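Local coordinates for protein cryptochrome DASH (Arabidopsis thaliana, PDB 2J4D) that binds FAD and a folate light antenna and repairs cyclobutane pyrimidine dimers in single-stranded DNA, with a possible further role as a blue-light photoreceptor, at residues S175-H179 with L323-I327. Residues are numbered along the deposited sequence; the frame is centred on the assembly and turned at random.
Sequences STMYH and LFELI. With FAD (flavin-adenine dinucleotide), chain C.
M177 and I327 are the nearest CA pair, 7.1 Å apart, where the loop after strand 168-172 meets helix 317-339. This is a domain interface of the photolyase/cryptochrome fold: the loop leaves the parallel sheet of the alpha/beta domain, and the helix belongs to the FAD-binding domain. M177 makes three of the four apolar side-chain pairs. With CG anti to the backbone N (chi1 -167°) and chi2 extended as well, its chain reaches the helix before chi3 bends it (67°) and sets CE 3.7 Å from I327 CG1. CE also lies 3.8 Å from L323 O, the carbonyl that accepts the helical bond from I327 N. The sulfur takes the leucines: SD is 3.9 Å from L326 CD1, the two side chains crossing at about a right angle, and L323 CD2 flanks it more loosely. Cutting M177 back to an alanine removes SD and CE, and would probably leave L323 CD2 and L326 CD1 without their partner from the loop. One turn further along the helix, D330 anchors the loop's main chain: its carboxylate accepts hydrogen bonds on OD1 from M177 N and on OD2 from Y178 N. L326 also links this apolar patch to the cofactor, with CD2 4.0 Å from the ribose atom C4B of FAD. Y178 meets I327 with its ring edge, CE1 3.9 Å from I327 CG1, which lies in the ring plane.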
ATOM      1  N   SER A 175      10.320  -4.714  -2.731  1.00 35.10           N
ATOM      2  CA  SER A 175       8.860  -4.685  -2.779  1.00 34.58           C
ATOM      3  C   SER A 175       8.087  -5.926  -3.241  1.00 32.54           C
ATOM      4  O   SER A 175       7.012  -6.179  -2.718  1.00 33.90           O
ATOM      5  CB  SER A 175       8.378  -3.467  -3.595  1.00 39.05           C
ATOM      6  OG  SER A 175       8.612  -3.608  -4.991  1.00 46.62           O
ATOM      7  N   THR A 176       8.605  -6.708  -4.188  1.00 28.62           N
ATOM      8  CA  THR A 176       7.845  -7.879  -4.669  1.00 25.16           C
ATOM      9  C   THR A 176       8.167  -9.221  -4.015  1.00 24.58           C
ATOM     10  O   THR A 176       9.253  -9.405  -3.476  1.00 25.00           O
ATOM     11  CB  THR A 176       8.004  -8.036  -6.185  1.00 21.97           C
ATOM     12  OG1 THR A 176       9.393  -8.187  -6.502  1.00 20.27           O
ATOM     13  CG2 THR A 176       7.440  -6.817  -6.910  1.00 20.50           C
ATOM     14  N   MET A 177       7.222 -10.164  -4.074  1.00 21.80           N
ATOM     15  CA  MET A 177       7.437 -11.476  -3.467  1.00 22.12           C
ATOM     16  C   MET A 177       8.383 -12.263  -4.353  1.00 21.91           C
ATOM     17  O   MET A 177       9.291 -12.924  -3.862  1.00 21.30           O
ATOM     18  CB  MET A 177       6.126 -12.238  -3.290  1.00 19.49           C
ATOM     19  CG  MET A 177       6.271 -13.466  -2.394  1.00 23.46           C
ATOM     20  SD  MET A 177       4.687 -14.015  -1.748  1.00 27.30           S
ATOM     21  CE  MET A 177       3.875 -14.569  -3.262  1.00 25.05           C
ATOM     22  N   TYR A 178       8.145 -12.202  -5.658  1.00 19.60           N
ATOM     23  CA  TYR A 178       9.030 -12.829  -6.622  1.00 19.33           C
ATOM     24  C   TYR A 178       9.929 -11.690  -7.102  1.00 20.38           C
ATOM     25  O   TYR A 178       9.440 -10.633  -7.492  1.00 20.31           O
ATOM     26  CB  TYR A 178       8.250 -13.410  -7.805  1.00 21.30           C
ATOM     27  CG  TYR A 178       7.553 -14.701  -7.474  1.00 21.68           C
ATOM     28  CD1 TYR A 178       6.222 -14.713  -7.064  1.00 23.20           C
ATOM     29  CD2 TYR A 178       8.237 -15.916  -7.536  1.00 23.86           C
ATOM     30  CE1 TYR A 178       5.587 -15.906  -6.721  1.00 23.93           C
ATOM     31  CE2 TYR A 178       7.610 -17.119  -7.193  1.00 22.61           C
ATOM     32  CZ  TYR A 178       6.286 -17.102  -6.787  1.00 26.12           C
ATOM     33  OH  TYR A 178       5.663 -18.279  -6.449  1.00 25.50           O
ATOM     34  N   HIS A 179      11.237 -11.910  -7.076  1.00 18.76           N
ATOM     35  CA  HIS A 179      12.196 -10.889  -7.490  1.00 21.58           C
ATOM     36  C   HIS A 179      12.210 -10.678  -9.002  1.00 19.26           C
ATOM     37  O   HIS A 179      12.142 -11.634  -9.770  1.00 18.88           O
ATOM     38  CB  HIS A 179      13.598 -11.279  -7.000  1.00 20.10           C
ATOM     39  CG  HIS A 179      14.575 -10.146  -6.989  1.00 19.76           C
ATOM     40  ND1 HIS A 179      15.067  -9.573  -8.141  1.00 20.88           N
ATOM     41  CD2 HIS A 179      15.158  -9.483  -5.962  1.00 23.17           C
ATOM     42  CE1 HIS A 179      15.912  -8.606  -7.826  1.00 20.62           C
ATOM     43  NE2 HIS A 179      15.985  -8.532  -6.509  1.00 19.23           N
ATOM     44  N   LEU A 323      -1.084 -16.186  -0.612  1.00 21.00           N
ATOM     45  CA  LEU A 323       0.047 -16.043  -1.528  1.00 21.50           C
ATOM     46  C   LEU A 323      -0.459 -15.721  -2.924  1.00 20.99           C
ATOM     47  O   LEU A 323       0.150 -14.944  -3.652  1.00 22.03           O
ATOM     48  CB  LEU A 323       0.882 -17.322  -1.548  1.00 21.35           C
ATOM     49  CG  LEU A 323       1.441 -17.711  -0.182  1.00 23.84           C
ATOM     50  CD1 LEU A 323       2.342 -18.923  -0.331  1.00 27.84           C
ATOM     51  CD2 LEU A 323       2.218 -16.537   0.415  1.00 26.17           C
ATOM     52  N   PHE A 324      -1.577 -16.332  -3.295  1.00 18.94           N
ATOM     53  CA  PHE A 324      -2.206 -16.083  -4.591  1.00 20.88           C
ATOM     54  C   PHE A 324      -2.473 -14.569  -4.703  1.00 21.23           C
ATOM     55  O   PHE A 324      -2.204 -13.941  -5.737  1.00 19.27           O
ATOM     56  CB  PHE A 324      -3.533 -16.861  -4.650  1.00 20.69           C
ATOM     57  CG  PHE A 324      -4.315 -16.674  -5.920  1.00 23.88           C
ATOM     58  CD1 PHE A 324      -4.103 -17.500  -7.016  1.00 22.44           C
ATOM     59  CD2 PHE A 324      -5.292 -15.685  -6.008  1.00 23.37           C
ATOM     60  CE1 PHE A 324      -4.854 -17.344  -8.186  1.00 26.67           C
ATOM     61  CE2 PHE A 324      -6.045 -15.519  -7.173  1.00 23.41           C
ATOM     62  CZ  PHE A 324      -5.826 -16.349  -8.261  1.00 24.65           C
ATOM     63  N   GLU A 325      -3.002 -13.977  -3.637  1.00 16.14           N
ATOM     64  CA  GLU A 325      -3.306 -12.549  -3.673  1.00 18.76           C
ATOM     65  C   GLU A 325      -2.043 -11.675  -3.706  1.00 18.07           C
ATOM     66  O   GLU A 325      -2.025 -10.621  -4.354  1.00 17.18           O
ATOM     67  CB  GLU A 325      -4.195 -12.169  -2.486  1.00 23.11           C
ATOM     68  CG  GLU A 325      -5.577 -12.841  -2.480  1.00 28.08           C
ATOM     69  CD  GLU A 325      -6.407 -12.582  -3.741  1.00 30.42           C
ATOM     70  OE1 GLU A 325      -6.215 -11.538  -4.399  1.00 33.98           O
ATOM     71  OE2 GLU A 325      -7.271 -13.423  -4.066  1.00 34.89           O
ATOM     72  N   LEU A 326      -0.986 -12.110  -3.022  1.00 17.93           N
ATOM     73  CA  LEU A 326       0.259 -11.351  -3.028  1.00 19.59           C
ATOM     74  C   LEU A 326       0.869 -11.387  -4.423  1.00 20.66           C
ATOM     75  O   LEU A 326       1.597 -10.470  -4.810  1.00 20.17           O
ATOM     76  CB  LEU A 326       1.255 -11.914  -2.006  1.00 19.45           C
ATOM     77  CG  LEU A 326       0.962 -11.540  -0.551  1.00 20.46           C
ATOM     78  CD1 LEU A 326       1.917 -12.276   0.388  1.00 19.00           C
ATOM     79  CD2 LEU A 326       1.095 -10.016  -0.395  1.00 16.15           C
ATOM     80  N   ILE A 327       0.578 -12.451  -5.174  1.00 17.32           N
ATOM     81  CA  ILE A 327       1.087 -12.567  -6.539  1.00 21.17           C
ATOM     82  C   ILE A 327       0.369 -11.548  -7.425  1.00 19.84           C
ATOM     83  O   ILE A 327       0.929 -11.066  -8.410  1.00 20.15           O
ATOM     84  CB  ILE A 327       0.907 -14.010  -7.086  1.00 21.18           C
ATOM     85  CG1 ILE A 327       1.800 -14.960  -6.280  1.00 19.81           C
ATOM     86  CG2 ILE A 327       1.304 -14.081  -8.559  1.00 20.16           C
ATOM     87  CD1 ILE A 327       1.673 -16.418  -6.668  1.00 22.21           C
TER
HETATM   88  PA  FAD C1498      -6.275  -9.561   1.249  1.00 21.50           P
HETATM   89  O1A FAD C1498      -5.962  -9.949   2.639  1.00 18.10           O
HETATM   90  O2A FAD C1498      -7.415 -10.195   0.545  1.00 19.34           O
HETATM   91  O5B FAD C1498      -4.979  -9.766   0.318  1.00 19.70           O
HETATM   92  C5B FAD C1498      -3.660  -9.847   0.900  1.00 16.55           C
HETATM   93  C4B FAD C1498      -2.736  -8.901   0.124  1.00 18.02           C
HETATM   94  O4B FAD C1498      -2.735  -9.295  -1.247  1.00 17.38           O
HETATM   95  C3B FAD C1498      -3.160  -7.437   0.127  1.00 18.62           C
HETATM   96  O3B FAD C1498      -2.792  -6.763   1.318  1.00 18.28           O
HETATM   97  C2B FAD C1498      -2.488  -6.941  -1.116  1.00 20.21           C
HETATM   98  O2B FAD C1498      -1.160  -6.500  -0.943  1.00 20.32           O
HETATM   99  C1B FAD C1498      -2.623  -8.131  -2.083  1.00 17.78           C
HETATM  100  N9A FAD C1498      -3.795  -8.085  -2.983  1.00 18.60           N
HETATM  101  C8A FAD C1498      -5.018  -8.703  -2.812  1.00 20.77           C
HETATM  102  N7A FAD C1498      -5.854  -8.466  -3.814  1.00 22.73           N
HETATM  103  C5A FAD C1498      -5.145  -7.663  -4.680  1.00 19.35           C
HETATM  104  C6A FAD C1498      -5.487  -7.071  -5.919  1.00 19.58           C
HETATM  105  N6A FAD C1498      -6.655  -7.222  -6.527  1.00 19.70           N
HETATM  106  N1A FAD C1498      -4.522  -6.294  -6.538  1.00 16.00           N
HETATM  107  C2A FAD C1498      -3.297  -6.109  -5.944  1.00 19.84           C
HETATM  108  N3A FAD C1498      -2.908  -6.645  -4.762  1.00 18.69           N
HETATM  109  C4A FAD C1498      -3.868  -7.401  -4.165  1.00 20.89           C
HETATM  110  N1  FAD C1498      -4.525  -2.610  -3.287  1.00 15.24           N
HETATM  111  C2  FAD C1498      -3.458  -1.871  -2.823  1.00 18.86           C
HETATM  112  O2  FAD C1498      -2.570  -2.389  -2.172  1.00 17.70           O
HETATM  113  N3  FAD C1498      -3.420  -0.499  -3.118  1.00 17.27           N
HETATM  114  C4  FAD C1498      -4.398   0.168  -3.852  1.00 19.67           C
HETATM  115  O4  FAD C1498      -4.309   1.389  -4.077  1.00 17.11           O
HETATM  116  C4X FAD C1498      -5.492  -0.598  -4.325  1.00 17.71           C
HETATM  117  N5  FAD C1498      -6.526  -0.010  -5.071  1.00 21.02           N
HETATM  118  C5X FAD C1498      -7.539  -0.791  -5.629  1.00 19.35           C
HETATM  119  C6  FAD C1498      -8.500  -0.219  -6.474  1.00 19.23           C
HETATM  120  C7  FAD C1498      -9.541  -0.980  -7.055  1.00 16.32           C
HETATM  121  C7M FAD C1498     -10.542  -0.303  -7.959  1.00 18.46           C
HETATM  122  C8  FAD C1498      -9.605  -2.390  -6.760  1.00 19.40           C
HETATM  123  C8M FAD C1498     -10.687  -3.288  -7.337  1.00 16.65           C
HETATM  124  C9  FAD C1498      -8.644  -2.977  -5.913  1.00 16.87           C
HETATM  125  C9A FAD C1498      -7.597  -2.200  -5.332  1.00 18.68           C
HETATM  126  N10 FAD C1498      -6.612  -2.767  -4.469  1.00 18.73           N
HETATM  127  C10 FAD C1498      -5.521  -1.990  -4.019  1.00 17.85           C
HETATM  128  C1' FAD C1498      -6.487  -4.256  -4.349  1.00 18.25           C
HETATM  129  C2' FAD C1498      -7.249  -4.927  -3.188  1.00 17.63           C
HETATM  130  O2' FAD C1498      -8.602  -4.504  -3.196  1.00 21.08           O
HETATM  131  C3' FAD C1498      -6.600  -4.554  -1.857  1.00 20.13           C
HETATM  132  O3' FAD C1498      -5.204  -4.910  -1.856  1.00 21.00           O
HETATM  133  C4' FAD C1498      -7.212  -5.248  -0.628  1.00 18.54           C
HETATM  134  O4' FAD C1498      -8.587  -4.884  -0.484  1.00 16.72           O
HETATM  135  C5' FAD C1498      -6.434  -4.834   0.614  1.00 19.82           C
HETATM  136  O5' FAD C1498      -6.970  -5.487   1.767  1.00 19.80           O
HETATM  137  P   FAD C1498      -6.425  -6.825   2.399  1.00 21.02           P
HETATM  138  O1P FAD C1498      -5.033  -6.533   2.781  1.00 18.41           O
HETATM  139  O2P FAD C1498      -7.312  -7.221   3.526  1.00 21.40           O
HETATM  140  O3P FAD C1498      -6.591  -7.980   1.322  1.00 18.92           O